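Local coordinates for hydrogenase maturation factor (Thermoanaerobacter tengcongensis, PDB 3VTH), which probably transfers the carbamoyl group of carbamoyl phosphate, at the expense of ATP, to the C-terminal cysteine of HypE during [NiFe]-hydrogenase maturation, at residues Phe133-Cys136 and Gly140-Phe143; Ser144-Ile149 and Ala154-Lys159; Leu556-Asp561 and Ile647-Ile652; Gly598-Ala603 and Leu651-Ile656. All coordinates share one frame; numbering follows the deposited sequence.

Contact 1 (Phe133-Cys136 and Gly140-Phe143); sequences FINC and GPRF. With ZN (zinc ion), chain C.
R142 and C136 are joined by a hydrogen bond from NH2 of R142 to the backbone O of C136, 3.0 Å long with an N-H...O angle of 153°. It arrives in the carbonyl plane on a lone pair, and the oxygen sits near the edge of the guanidinium. The other terminal nitrogen turns back on its own segment: R142 NH1 reaches P141 O at 3.0 Å, lying above that carbonyl plane. NE is held by G22 O and NH1 also by C139 O, so backbone oxygens surround the buried group and fix its rotation. C136 directs its side chain away from 140-143 and binds the zinc ion through SG at 2.3 Å. With C114, C117 and C139 it completes the Cys4 site of a HypF finger, whose second CxxC pair runs from C136 to C139; the arginine thus braces a metal-bearing loop through its main chain. A leucine in place of R142 would probably leave the C136 carbonyl without this donor and the loop less firmly tied. N135 carries the apolar part, its CB 4.1 Å from CA of G140. A side chain on G140 would collide with that CB, and the backbone there, with phi at 103°, also favours glycine.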
loop_
_atom_site.group_PDB
_atom_site.type_symbol
_atom_site.label_atom_id
_atom_site.label_comp_id
_atom_site.label_asym_id
_atom_site.label_seq_id
_atom_site.Cartn_x
_atom_site.Cartn_y
_atom_site.Cartn_z
ATOM N N PHE A 133 2.743 -26.007 -0.890
ATOM C CA PHE A 133 3.296 -25.016 -1.830
ATOM C C PHE A 133 2.697 -25.114 -3.231
ATOM O O PHE A 133 3.285 -24.646 -4.229
ATOM C CB PHE A 133 4.833 -25.090 -1.852
ATOM C CG PHE A 133 5.450 -24.851 -0.497
ATOM C CD1 PHE A 133 5.623 -23.556 -0.019
ATOM C CD2 PHE A 133 5.778 -25.916 0.325
ATOM C CE1 PHE A 133 6.161 -23.331 1.256
ATOM C CE2 PHE A 133 6.314 -25.705 1.600
ATOM C CZ PHE A 133 6.505 -24.420 2.062
ATOM N N ILE A 134 1.513 -25.703 -3.299
ATOM C CA ILE A 134 0.788 -25.790 -4.566
ATOM C C ILE A 134 0.620 -24.406 -5.214
ATOM O O ILE A 134 0.254 -23.441 -4.542
ATOM C CB ILE A 134 -0.560 -26.523 -4.400
ATOM C CG1 ILE A 134 -1.176 -26.854 -5.769
ATOM C CG2 ILE A 134 -1.529 -25.741 -3.472
ATOM C CD1 ILE A 134 -2.338 -27.883 -5.684
ATOM N N ASN A 135 0.957 -24.315 -6.505
ATOM C CA ASN A 135 0.714 -23.097 -7.297
ATOM C C ASN A 135 0.642 -23.495 -8.775
ATOM O O ASN A 135 0.753 -24.673 -9.095
ATOM C CB ASN A 135 1.815 -22.045 -7.068
ATOM C CG ASN A 135 3.225 -22.597 -7.330
ATOM O OD1 ASN A 135 3.424 -23.534 -8.116
ATOM N ND2 ASN A 135 4.208 -22.011 -6.671
ATOM N N CYS A 136 0.462 -22.522 -9.661
ATOM C CA CYS A 136 0.391 -22.778 -11.091
ATOM C C CYS A 136 0.675 -21.454 -11.795
ATOM O O CYS A 136 1.078 -20.493 -11.146
ATOM C CB CYS A 136 -0.999 -23.328 -11.467
ATOM S SG CYS A 136 -2.358 -22.137 -11.305
ATOM N N GLY A 140 0.261 -17.810 -6.828
ATOM C CA GLY A 140 1.492 -18.083 -6.078
ATOM C C GLY A 140 2.450 -16.897 -6.025
ATOM O O GLY A 140 2.159 -15.816 -6.555
ATOM N N PRO A 141 3.598 -17.083 -5.366
ATOM C CA PRO A 141 4.594 -16.029 -5.276
ATOM C C PRO A 141 5.157 -15.685 -6.639
ATOM O O PRO A 141 5.259 -16.565 -7.514
ATOM C CB PRO A 141 5.693 -16.647 -4.404
ATOM C CG PRO A 141 5.477 -18.085 -4.453
ATOM C CD PRO A 141 4.009 -18.292 -4.632
ATOM N N ARG A 142 5.470 -14.406 -6.822
ATOM C CA ARG A 142 6.126 -13.929 -8.021
ATOM C C ARG A 142 7.243 -13.009 -7.548
ATOM O O ARG A 142 8.345 -13.470 -7.281
ATOM C CB ARG A 142 5.139 -13.228 -8.981
ATOM C CG ARG A 142 4.085 -14.159 -9.640
ATOM C CD ARG A 142 4.723 -15.258 -10.524
ATOM N NE ARG A 142 3.676 -16.006 -11.230
ATOM C CZ ARG A 142 3.041 -17.073 -10.751
ATOM N NH1 ARG A 142 3.339 -17.553 -9.551
ATOM N NH2 ARG A 142 2.087 -17.659 -11.475
ATOM N N PHE A 143 6.946 -11.716 -7.409
ATOM C CA PHE A 143 7.928 -10.745 -6.913
ATOM C C PHE A 143 8.809 -11.275 -5.779
ATOM O O PHE A 143 10.053 -11.213 -5.860
ATOM C CB PHE A 143 7.220 -9.463 -6.450
ATOM C CG PHE A 143 8.153 -8.461 -5.837
ATOM C CD1 PHE A 143 8.010 -8.084 -4.512
ATOM C CD2 PHE A 143 9.202 -7.922 -6.582
ATOM C CE1 PHE A 143 8.892 -7.148 -3.938
ATOM C CE2 PHE A 143 10.093 -6.989 -6.013
ATOM C CZ PHE A 143 9.936 -6.602 -4.698
HETATM ZN ZN ZN C . -3.065 -21.937 -9.101
#

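Contact 2 (Ser144-Ile149 and Ala154-Lys159); sequences SIIEDI and AKTSMK
E147 sets CG anti to its carbonyl carbon (chi1 -55°) and runs extended beyond it, while K159 places CG between backbone N and carbonyl carbon (chi1 73°) and then extends fully; the two chains cross at about a right angle and their charged ends meet. K159 NZ lies 2.9 Å from E147 OE1, on the syn lone pair of that oxygen, and a weaker bond reaches OE2, so the ammonium straddles the carboxylate at the rim of the contact. D148 and K155 instead run side by side in the same direction, with CB of D148 3.8 Å from CD of K155. Their charges form just a long ion pair, and D148 OD1 has its salt bridge with R451. The main chains meet at a single bridge between I146 and T156. E147 N gives a nearly straight bond to K155 O (2.9 Å, 167°), and S157 N makes a more bent one to I145 O (3.0 Å), an oxygen also approached by CA of T156 at 3.1 Å. A water donates to D148 O and more weakly to K155 O. On the buried side, OG of S157 packs 3.3 Å from CB of I145 and is hydrogen-bonded to D361 O. T156 OG1, also hydrogen-bonded to R153 O, accepts from M158 N, which makes an ST turn. Together these features describe an isolated beta bridge closing an irregular loop, which follows the first zinc-binding cysteines and precedes helix 165-171.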
loop_
_atom_site.group_PDB
_atom_site.type_symbol
_atom_site.label_atom_id
_atom_site.label_comp_id
_atom_site.label_asym_id
_atom_site.label_seq_id
_atom_site.Cartn_x
_atom_site.Cartn_y
_atom_site.Cartn_z
ATOM N N SER A 144 8.182 -11.819 -4.736
ATOM C CA SER A 144 8.925 -12.272 -3.564
ATOM C C SER A 144 10.048 -13.272 -3.873
ATOM O O SER A 144 11.023 -13.318 -3.135
ATOM C CB SER A 144 7.994 -12.890 -2.509
ATOM O OG SER A 144 7.268 -13.979 -3.076
ATOM N N ILE A 145 9.910 -14.066 -4.934
ATOM C CA ILE A 145 10.932 -15.081 -5.239
ATOM C C ILE A 145 11.715 -14.839 -6.535
ATOM O O ILE A 145 12.523 -15.672 -6.929
ATOM C CB ILE A 145 10.339 -16.507 -5.245
ATOM C CG1 ILE A 145 9.308 -16.665 -6.375
ATOM C CG2 ILE A 145 9.723 -16.839 -3.833
ATOM C CD1 ILE A 145 8.916 -18.116 -6.614
ATOM N N ILE A 146 11.509 -13.685 -7.164
ATOM C CA ILE A 146 12.155 -13.375 -8.458
ATOM C C ILE A 146 13.474 -12.628 -8.220
ATOM O O ILE A 146 13.495 -11.598 -7.544
ATOM C CB ILE A 146 11.184 -12.594 -9.401
ATOM C CG1 ILE A 146 10.096 -13.539 -9.940
ATOM C CG2 ILE A 146 11.933 -11.925 -10.594
ATOM C CD1 ILE A 146 8.852 -12.817 -10.536
ATOM N N GLU A 147 14.570 -13.156 -8.772
ATOM C CA GLU A 147 15.883 -12.539 -8.617
ATOM C C GLU A 147 16.225 -11.600 -9.766
ATOM O O GLU A 147 17.032 -10.690 -9.603
ATOM C CB GLU A 147 16.975 -13.610 -8.544
ATOM C CG GLU A 147 16.769 -14.660 -7.464
ATOM C CD GLU A 147 17.836 -15.736 -7.505
ATOM O OE1 GLU A 147 18.571 -15.831 -8.511
ATOM O OE2 GLU A 147 17.947 -16.495 -6.531
ATOM N N ASP A 148 15.636 -11.853 -10.936
ATOM C CA ASP A 148 16.058 -11.221 -12.176
ATOM C C ASP A 148 15.046 -11.605 -13.241
ATOM O O ASP A 148 14.252 -12.532 -13.041
ATOM C CB ASP A 148 17.449 -11.745 -12.576
ATOM C CG ASP A 148 18.194 -10.824 -13.557
ATOM O OD1 ASP A 148 17.744 -9.690 -13.834
ATOM O OD2 ASP A 148 19.252 -11.253 -14.062
ATOM N N ILE A 149 15.084 -10.890 -14.365
ATOM C CA ILE A 149 14.239 -11.177 -15.523
ATOM C C ILE A 149 15.183 -11.434 -16.686
ATOM O O ILE A 149 16.371 -11.146 -16.553
ATOM C CB ILE A 149 13.248 -10.011 -15.824
ATOM C CG1 ILE A 149 13.979 -8.675 -16.089
ATOM C CG2 ILE A 149 12.274 -9.865 -14.683
ATOM C CD1 ILE A 149 14.537 -8.519 -17.512
ATOM N N ALA A 154 14.876 -20.652 -13.436
ATOM C CA ALA A 154 16.285 -20.471 -13.106
ATOM C C ALA A 154 16.595 -19.102 -12.486
ATOM O O ALA A 154 17.649 -18.928 -11.872
ATOM C CB ALA A 154 17.174 -20.702 -14.361
ATOM N N LYS A 155 15.700 -18.131 -12.663
ATOM C CA LYS A 155 15.894 -16.799 -12.060
ATOM C C LYS A 155 14.928 -16.546 -10.895
ATOM O O LYS A 155 14.558 -15.391 -10.604
ATOM C CB LYS A 155 15.768 -15.694 -13.121
ATOM C CG LYS A 155 16.840 -15.774 -14.211
ATOM C CD LYS A 155 16.861 -14.530 -15.070
ATOM C CE LYS A 155 17.856 -14.693 -16.237
ATOM N NZ LYS A 155 19.265 -14.635 -15.775
ATOM N N THR A 156 14.512 -17.631 -10.242
ATOM C CA THR A 156 13.657 -17.557 -9.052
ATOM C C THR A 156 14.290 -18.452 -7.984
ATOM O O THR A 156 15.219 -19.215 -8.278
ATOM C CB THR A 156 12.227 -18.102 -9.313
ATOM O OG1 THR A 156 12.303 -19.516 -9.530
ATOM C CG2 THR A 156 11.551 -17.431 -10.536
ATOM N N SER A 157 13.805 -18.390 -6.739
ATOM C CA SER A 157 14.392 -19.300 -5.750
ATOM C C SER A 157 13.965 -20.768 -5.933
ATOM O O SER A 157 14.399 -21.638 -5.167
ATOM C CB SER A 157 14.208 -18.800 -4.314
ATOM O OG SER A 157 12.968 -18.200 -4.133
ATOM N N MET A 158 13.141 -21.040 -6.953
ATOM C CA MET A 158 12.881 -22.421 -7.372
ATOM C C MET A 158 14.068 -23.027 -8.132
ATOM O O MET A 158 14.040 -24.200 -8.491
ATOM C CB MET A 158 11.590 -22.533 -8.207
ATOM C CG MET A 158 10.289 -22.369 -7.395
ATOM S SD MET A 158 10.184 -23.353 -5.877
ATOM C CE MET A 158 9.885 -24.974 -6.574
ATOM N N LYS A 159 15.106 -22.225 -8.367
ATOM C CA LYS A 159 16.294 -22.674 -9.090
ATOM C C LYS A 159 17.069 -23.770 -8.360
ATOM O O LYS A 159 17.890 -24.443 -8.970
ATOM C CB LYS A 159 17.241 -21.503 -9.390
ATOM C CG LYS A 159 18.006 -20.981 -8.166
ATOM C CD LYS A 159 18.782 -19.707 -8.496
ATOM C CE LYS A 159 19.502 -19.172 -7.260
ATOM N NZ LYS A 159 20.355 -18.002 -7.619
HETATM O O HOH W 1 12.551 -14.745 -12.867
#

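Contact 3 (Leu556-Asp561 and Ile647-Ile652)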
loop_
_atom_site.group_PDB
_atom_site.type_symbol
_atom_site.label_atom_id
_atom_site.label_comp_id
_atom_site.label_asym_id
_atom_site.label_seq_id
_atom_site.Cartn_x
_atom_site.Cartn_y
_atom_site.Cartn_z
ATOM N N LEU A 556 -2.654 22.628 24.427
ATOM C CA LEU A 556 -2.195 23.864 25.084
ATOM C C LEU A 556 -1.635 24.880 24.078
ATOM O O LEU A 556 -1.889 26.089 24.170
ATOM C CB LEU A 556 -1.151 23.550 26.157
ATOM C CG LEU A 556 -1.702 22.856 27.403
ATOM C CD1 LEU A 556 -0.574 22.391 28.284
ATOM C CD2 LEU A 556 -2.650 23.805 28.173
ATOM N N GLY A 557 -0.854 24.384 23.133
ATOM C CA GLY A 557 -0.405 25.203 22.016
ATOM C C GLY A 557 -1.562 25.864 21.275
ATOM O O GLY A 557 -1.522 27.065 21.003
ATOM N N PHE A 558 -2.604 25.100 20.967
ATOM C CA PHE A 558 -3.748 25.639 20.207
ATOM C C PHE A 558 -4.523 26.703 20.994
ATOM O O PHE A 558 -5.142 27.598 20.390
ATOM C CB PHE A 558 -4.692 24.514 19.742
ATOM C CG PHE A 558 -4.316 23.911 18.406
ATOM C CD1 PHE A 558 -5.189 23.985 17.323
ATOM C CD2 PHE A 558 -3.067 23.321 18.215
ATOM C CE1 PHE A 558 -4.840 23.436 16.064
ATOM C CE2 PHE A 558 -2.713 22.774 16.975
ATOM C CZ PHE A 558 -3.608 22.844 15.893
ATOM N N ILE A 559 -4.477 26.607 22.327
ATOM C CA ILE A 559 -5.234 27.529 23.189
ATOM C C ILE A 559 -4.360 28.532 23.946
ATOM O O ILE A 559 -4.862 29.231 24.827
ATOM C CB ILE A 559 -6.139 26.766 24.203
ATOM C CG1 ILE A 559 -5.301 25.985 25.236
ATOM C CG2 ILE A 559 -7.128 25.885 23.446
ATOM C CD1 ILE A 559 -6.103 25.442 26.455
ATOM N N PHE A 560 -3.070 28.614 23.593
ATOM C CA PHE A 560 -2.070 29.358 24.389
ATOM C C PHE A 560 -2.461 30.793 24.759
ATOM O O PHE A 560 -2.163 31.265 25.865
ATOM C CB PHE A 560 -0.694 29.340 23.704
ATOM C CG PHE A 560 -0.521 30.391 22.628
ATOM C CD1 PHE A 560 0.276 31.516 22.861
ATOM C CD2 PHE A 560 -1.166 30.269 21.394
ATOM C CE1 PHE A 560 0.439 32.498 21.871
ATOM C CE2 PHE A 560 -1.005 31.251 20.391
ATOM C CZ PHE A 560 -0.203 32.355 20.629
ATOM N N ASP A 561 -3.121 31.491 23.842
ATOM C CA ASP A 561 -3.433 32.911 24.072
ATOM C C ASP A 561 -4.847 33.135 24.606
ATOM O O ASP A 561 -5.339 34.259 24.602
ATOM C CB ASP A 561 -3.225 33.721 22.785
ATOM C CG ASP A 561 -4.022 33.172 21.616
ATOM O OD1 ASP A 561 -4.774 32.192 21.804
ATOM O OD2 ASP A 561 -3.894 33.713 20.503
ATOM N N ILE A 647 -8.094 30.555 8.514
ATOM C CA ILE A 647 -9.074 30.191 9.516
ATOM C C ILE A 647 -8.360 29.891 10.828
ATOM O O ILE A 647 -7.354 29.169 10.838
ATOM C CB ILE A 647 -9.856 28.956 9.049
ATOM C CG1 ILE A 647 -10.673 29.318 7.799
ATOM C CG2 ILE A 647 -10.762 28.418 10.199
ATOM C CD1 ILE A 647 -11.128 28.098 6.958
ATOM N N ASP A 648 -8.887 30.446 11.915
ATOM C CA ASP A 648 -8.324 30.267 13.248
ATOM C C ASP A 648 -8.992 29.088 13.970
ATOM O O ASP A 648 -10.141 29.195 14.410
ATOM C CB ASP A 648 -8.486 31.578 14.049
ATOM C CG ASP A 648 -7.834 31.531 15.441
ATOM O OD1 ASP A 648 -7.252 30.491 15.850
ATOM O OD2 ASP A 648 -7.897 32.570 16.118
ATOM N N PRO A 649 -8.267 27.961 14.104
ATOM C CA PRO A 649 -8.823 26.783 14.755
ATOM C C PRO A 649 -9.218 26.998 16.213
ATOM O O PRO A 649 -10.105 26.301 16.692
ATOM C CB PRO A 649 -7.693 25.755 14.642
ATOM C CG PRO A 649 -6.482 26.534 14.477
ATOM C CD PRO A 649 -6.878 27.729 13.671
ATOM N N GLU A 650 -8.594 27.955 16.906
ATOM C CA GLU A 650 -8.935 28.177 18.315
ATOM C C GLU A 650 -10.384 28.654 18.519
ATOM O O GLU A 650 -10.999 28.326 19.524
ATOM C CB GLU A 650 -7.943 29.119 19.007
ATOM C CG GLU A 650 -8.109 29.187 20.543
ATOM C CD GLU A 650 -9.156 30.219 21.022
ATOM O OE1 GLU A 650 -9.314 31.273 20.365
ATOM O OE2 GLU A 650 -9.816 29.976 22.067
ATOM N N LEU A 651 -10.910 29.435 17.571
ATOM C CA LEU A 651 -12.308 29.902 17.633
ATOM C C LEU A 651 -13.325 28.752 17.574
ATOM O O LEU A 651 -14.410 28.818 18.176
ATOM C CB LEU A 651 -12.571 30.910 16.508
ATOM C CG LEU A 651 -11.710 32.183 16.561
ATOM C CD1 LEU A 651 -11.998 33.103 15.377
ATOM C CD2 LEU A 651 -11.937 32.912 17.896
ATOM N N ILE A 652 -12.958 27.709 16.841
ATOM C CA ILE A 652 -13.734 26.487 16.744
ATOM C C ILE A 652 -13.559 25.679 18.035
ATOM O O ILE A 652 -14.537 25.149 18.574
ATOM C CB ILE A 652 -13.295 25.662 15.497
ATOM C CG1 ILE A 652 -13.689 26.412 14.223
ATOM C CG2 ILE A 652 -13.910 24.245 15.498
ATOM C CD1 ILE A 652 -12.942 25.980 13.005
HETATM O O HOH W 2 -5.482 33.454 18.008
#
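The last turn of helix 551-559 and what follows it meet the first turn of helix 649-662, with F558 and E650 nearest in the backbone at 6.1 Å between CA atoms. F558 and P649 supply the apolar contact: CE1 of the phenylalanine lies 3.8 Å from CG of the proline, and the two side chains cross at about a right angle. The proline presents both CB and CG to the CD1-CE1 side of the ring. E650 uses its aliphatic stem. Its CG, anti to the backbone N (chi1 -170°), comes 3.4 Å from O of F558 and also approaches CA of I559; the bend at chi2 then carries the carboxylate off to Y566 OH and R654, which satisfy OE2 within this buried setting. D648 occupies the N-cap of helix 649-662. Its OD1 accepts from E650 N at 3.1 Å, with the donor above the carboxylate plane, and also forms a salt bridge with K539. K539 and R654 probably offset part of the negative charge of D648 and E650; D561 OD1 stands 4.9 Å from E650 OE1. Around this joint, I559 packs on helix 567-572, P649 and E650 rest on K539 of strand 530-542, and F558 with P649 faces helix 597-607. Strand 645-647, which leads into the capped helix, pairs alongside strand 530-542, while I647 and I652 lean on helix 666-692.

Contact 4 (Gly598-Ala603 and Leu651-Ile656); sequences GRFFDA and LILRQI. With AP2 (phosphomethylphosphonic acid adenosyl ester), chain H.
F600 meets I652 and L653 with the rim of its ring. CE1 is 3.8 Å from CD2 of L653 and CZ is 3.9 Å from CG2 of I652, both methyls lying near the ring plane, so the aliphatic branches bear on its edge. CG of F600 stands anti to the backbone N (chi1 -162°), which carries the ring out between the helices. L653 spreads its two methyls: while CD2 meets the phenylalanine, CD1 reaches CB of A603 at 4.2 Å. The segments run nearly parallel, at 25° with an axis separation of 11.5 Å, the F600 ring set between the backbones. One shell out, F673 of helix 666-692 stands edge-to-face with F600 and also with F601. F601 turns away from 651-656 and offers one ring face, toward its rim, to the C2 edge of the adenine, CE1 3.6 Å from C2. CA of G598 comes within 3.3 Å of the ribose O2', where a side chain would clash. R599 bends at chi2 and chi3 to grip D602 OD2 side-on, with NE at 3.2 Å and NH2 at 2.8 Å, both from the same face of the carboxylate plane. A methionine at R599 would probably leave OD2 of the buried D602 without the two N-H donors that grip it, and the ribose O2' without its neighbouring guanidinium. Helix 597-607 thus has one flank in the apolar core and another lining a nucleotide pocket, within a Kae1-like domain of the actin-ATPase clan.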
loop_
_atom_site.group_PDB
_atom_site.type_symbol
_atom_site.label_atom_id
_atom_site.label_comp_id
_atom_site.label_asym_id
_atom_site.label_seq_id
_atom_site.Cartn_x
_atom_site.Cartn_y
_atom_site.Cartn_z
ATOM N N GLY A 598 -3.873 17.352 11.257
ATOM C CA GLY A 598 -3.552 16.314 12.260
ATOM C C GLY A 598 -3.489 16.846 13.688
ATOM O O GLY A 598 -4.062 16.248 14.613
ATOM N N ARG A 599 -2.796 17.968 13.879
ATOM C CA ARG A 599 -2.696 18.568 15.203
ATOM C C ARG A 599 -4.038 19.139 15.646
ATOM O O ARG A 599 -4.365 19.103 16.836
ATOM C CB ARG A 599 -1.600 19.658 15.270
ATOM C CG ARG A 599 -0.148 19.192 14.941
ATOM C CD ARG A 599 0.465 18.154 15.908
ATOM N NE ARG A 599 -0.190 16.852 15.781
ATOM C CZ ARG A 599 0.127 15.917 14.880
ATOM N NH1 ARG A 599 1.127 16.107 14.020
ATOM N NH2 ARG A 599 -0.565 14.787 14.841
ATOM N N PHE A 600 -4.800 19.687 14.696
ATOM C CA PHE A 600 -6.170 20.161 14.990
ATOM C C PHE A 600 -6.992 19.007 15.585
ATOM O O PHE A 600 -7.605 19.151 16.666
ATOM C CB PHE A 600 -6.831 20.745 13.722
ATOM C CG PHE A 600 -8.033 21.646 13.968
ATOM C CD1 PHE A 600 -8.514 21.921 15.251
ATOM C CD2 PHE A 600 -8.723 22.182 12.870
ATOM C CE1 PHE A 600 -9.640 22.754 15.447
ATOM C CE2 PHE A 600 -9.854 23.005 13.058
ATOM C CZ PHE A 600 -10.313 23.288 14.355
ATOM N N PHE A 601 -6.983 17.858 14.908
ATOM C CA PHE A 601 -7.637 16.656 15.437
ATOM C C PHE A 601 -7.123 16.282 16.828
ATOM O O PHE A 601 -7.926 16.003 17.719
ATOM C CB PHE A 601 -7.487 15.459 14.481
ATOM C CG PHE A 601 -8.631 15.322 13.512
ATOM C CD1 PHE A 601 -9.524 14.253 13.623
ATOM C CD2 PHE A 601 -8.816 16.258 12.489
ATOM C CE1 PHE A 601 -10.595 14.115 12.716
ATOM C CE2 PHE A 601 -9.881 16.127 11.578
ATOM C CZ PHE A 601 -10.778 15.059 11.703
ATOM N N ASP A 602 -5.799 16.303 17.022
ATOM C CA ASP A 602 -5.231 15.954 18.344
ATOM C C ASP A 602 -5.682 16.930 19.437
ATOM O O ASP A 602 -5.975 16.516 20.563
ATOM C CB ASP A 602 -3.703 15.895 18.307
ATOM C CG ASP A 602 -3.174 14.660 17.576
ATOM O OD1 ASP A 602 -3.966 13.735 17.276
ATOM O OD2 ASP A 602 -1.957 14.636 17.290
ATOM N N ALA A 603 -5.734 18.221 19.099
ATOM C CA ALA A 603 -6.215 19.248 20.043
ATOM C C ALA A 603 -7.662 18.985 20.498
ATOM O O ALA A 603 -7.996 19.088 21.694
ATOM C CB ALA A 603 -6.083 20.653 19.424
ATOM N N LEU A 651 -10.910 29.435 17.571
ATOM C CA LEU A 651 -12.308 29.902 17.633
ATOM C C LEU A 651 -13.325 28.752 17.574
ATOM O O LEU A 651 -14.410 28.818 18.176
ATOM C CB LEU A 651 -12.571 30.910 16.508
ATOM C CG LEU A 651 -11.710 32.183 16.561
ATOM C CD1 LEU A 651 -11.998 33.103 15.377
ATOM C CD2 LEU A 651 -11.937 32.912 17.896
ATOM N N ILE A 652 -12.958 27.709 16.841
ATOM C CA ILE A 652 -13.734 26.487 16.744
ATOM C C ILE A 652 -13.559 25.679 18.035
ATOM O O ILE A 652 -14.537 25.149 18.574
ATOM C CB ILE A 652 -13.295 25.662 15.497
ATOM C CG1 ILE A 652 -13.689 26.412 14.223
ATOM C CG2 ILE A 652 -13.910 24.245 15.498
ATOM C CD1 ILE A 652 -12.942 25.980 13.005
ATOM N N LEU A 653 -12.320 25.618 18.544
ATOM C CA LEU A 653 -12.054 24.934 19.820
ATOM C C LEU A 653 -12.861 25.543 20.976
ATOM O O LEU A 653 -13.282 24.820 21.871
ATOM C CB LEU A 653 -10.555 24.901 20.163
ATOM C CG LEU A 653 -9.617 24.078 19.269
ATOM C CD1 LEU A 653 -8.171 24.235 19.746
ATOM C CD2 LEU A 653 -10.013 22.601 19.248
ATOM N N ARG A 654 -13.085 26.856 20.949
ATOM C CA ARG A 654 -13.951 27.508 21.961
ATOM C C ARG A 654 -15.346 26.919 22.021
ATOM O O ARG A 654 -15.855 26.669 23.107
ATOM C CB ARG A 654 -14.107 28.993 21.683
ATOM C CG ARG A 654 -12.955 29.788 22.163
ATOM C CD ARG A 654 -13.225 31.270 22.105
ATOM N NE ARG A 654 -11.970 31.956 21.823
ATOM C CZ ARG A 654 -11.848 33.263 21.636
ATOM N NH1 ARG A 654 -12.913 34.045 21.711
ATOM N NH2 ARG A 654 -10.655 33.780 21.378
ATOM N N GLN A 655 -15.963 26.721 20.854
ATOM C CA GLN A 655 -17.323 26.165 20.767
ATOM C C GLN A 655 -17.347 24.679 21.158
ATOM O O GLN A 655 -18.291 24.214 21.788
ATOM C CB GLN A 655 -17.896 26.356 19.356
ATOM C CG GLN A 655 -18.071 27.835 18.909
ATOM C CD GLN A 655 -18.105 27.960 17.402
ATOM O OE1 GLN A 655 -17.101 28.326 16.768
ATOM N NE2 GLN A 655 -19.221 27.584 16.809
ATOM N N ILE A 656 -16.311 23.943 20.763
ATOM C CA ILE A 656 -16.161 22.535 21.139
ATOM C C ILE A 656 -16.088 22.360 22.654
ATOM O O ILE A 656 -16.797 21.512 23.216
ATOM C CB ILE A 656 -14.919 21.912 20.485
ATOM C CG1 ILE A 656 -15.194 21.651 19.005
ATOM C CG2 ILE A 656 -14.527 20.604 21.194
ATOM C CD1 ILE A 656 -13.944 21.345 18.182
HETATM P PB AP2 H . 2.790 13.643 7.697
HETATM O O1B AP2 H . 1.718 14.175 8.614
HETATM O O2B AP2 H . 2.839 14.225 6.318
HETATM O O3B AP2 H . 4.125 13.539 8.391
HETATM C C3A AP2 H . 2.286 11.916 7.476
HETATM P PA AP2 H . 0.740 11.674 6.554
HETATM O O1A AP2 H . 0.767 10.166 6.346
HETATM O O2A AP2 H . 0.520 12.584 5.370
HETATM O "O5'" AP2 H . -0.425 12.065 7.607
HETATM C "C5'" AP2 H . -0.627 11.200 8.718
HETATM C "C4'" AP2 H . -1.477 11.988 9.689
HETATM O "O4'" AP2 H . -2.816 12.066 9.199
HETATM C "C3'" AP2 H . -1.590 11.317 11.043
HETATM O "O3'" AP2 H . -0.420 11.558 11.830
HETATM C "C2'" AP2 H . -2.841 11.991 11.570
HETATM O "O2'" AP2 H . -2.435 13.258 12.101
HETATM C "C1'" AP2 H . -3.708 12.167 10.316
HETATM N N9 AP2 H . -4.733 11.084 10.337
HETATM C C8 AP2 H . -4.530 9.745 10.252
HETATM N N7 AP2 H . -5.694 9.051 10.359
HETATM C C5 AP2 H . -6.682 9.954 10.515
HETATM C C6 AP2 H . -8.155 9.908 10.692
HETATM N N6 AP2 H . -8.827 8.729 10.711
HETATM N N1 AP2 H . -8.805 11.096 10.837
HETATM C C2 AP2 H . -8.166 12.285 10.801
HETATM N N3 AP2 H . -6.827 12.396 10.657
HETATM C C4 AP2 H . -6.050 11.286 10.513
#

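Overall arrangement
The four contacts form two pairs at opposite sides of the chain's centre. Contacts 1 and 2 follow each other directly in sequence, their centres 12 Å apart, and belong to the region of the first zinc finger; in contact 2 the side chain of T156 is about 9 Å from that of R26, a predicted acylphosphatase active-site residue. Contacts 3 and 4 share helix 649-662, with centres 7 Å apart, and touch directly: CB of F558 lies 3.5 Å from CD1 of L653. Through its 598-603 segment, contact 4 reaches the nucleotide pocket, whereas F558 of contact 3 has its side chain about 10 Å from that ligand. Between contacts 1 and 4 the centres are 50 Å apart.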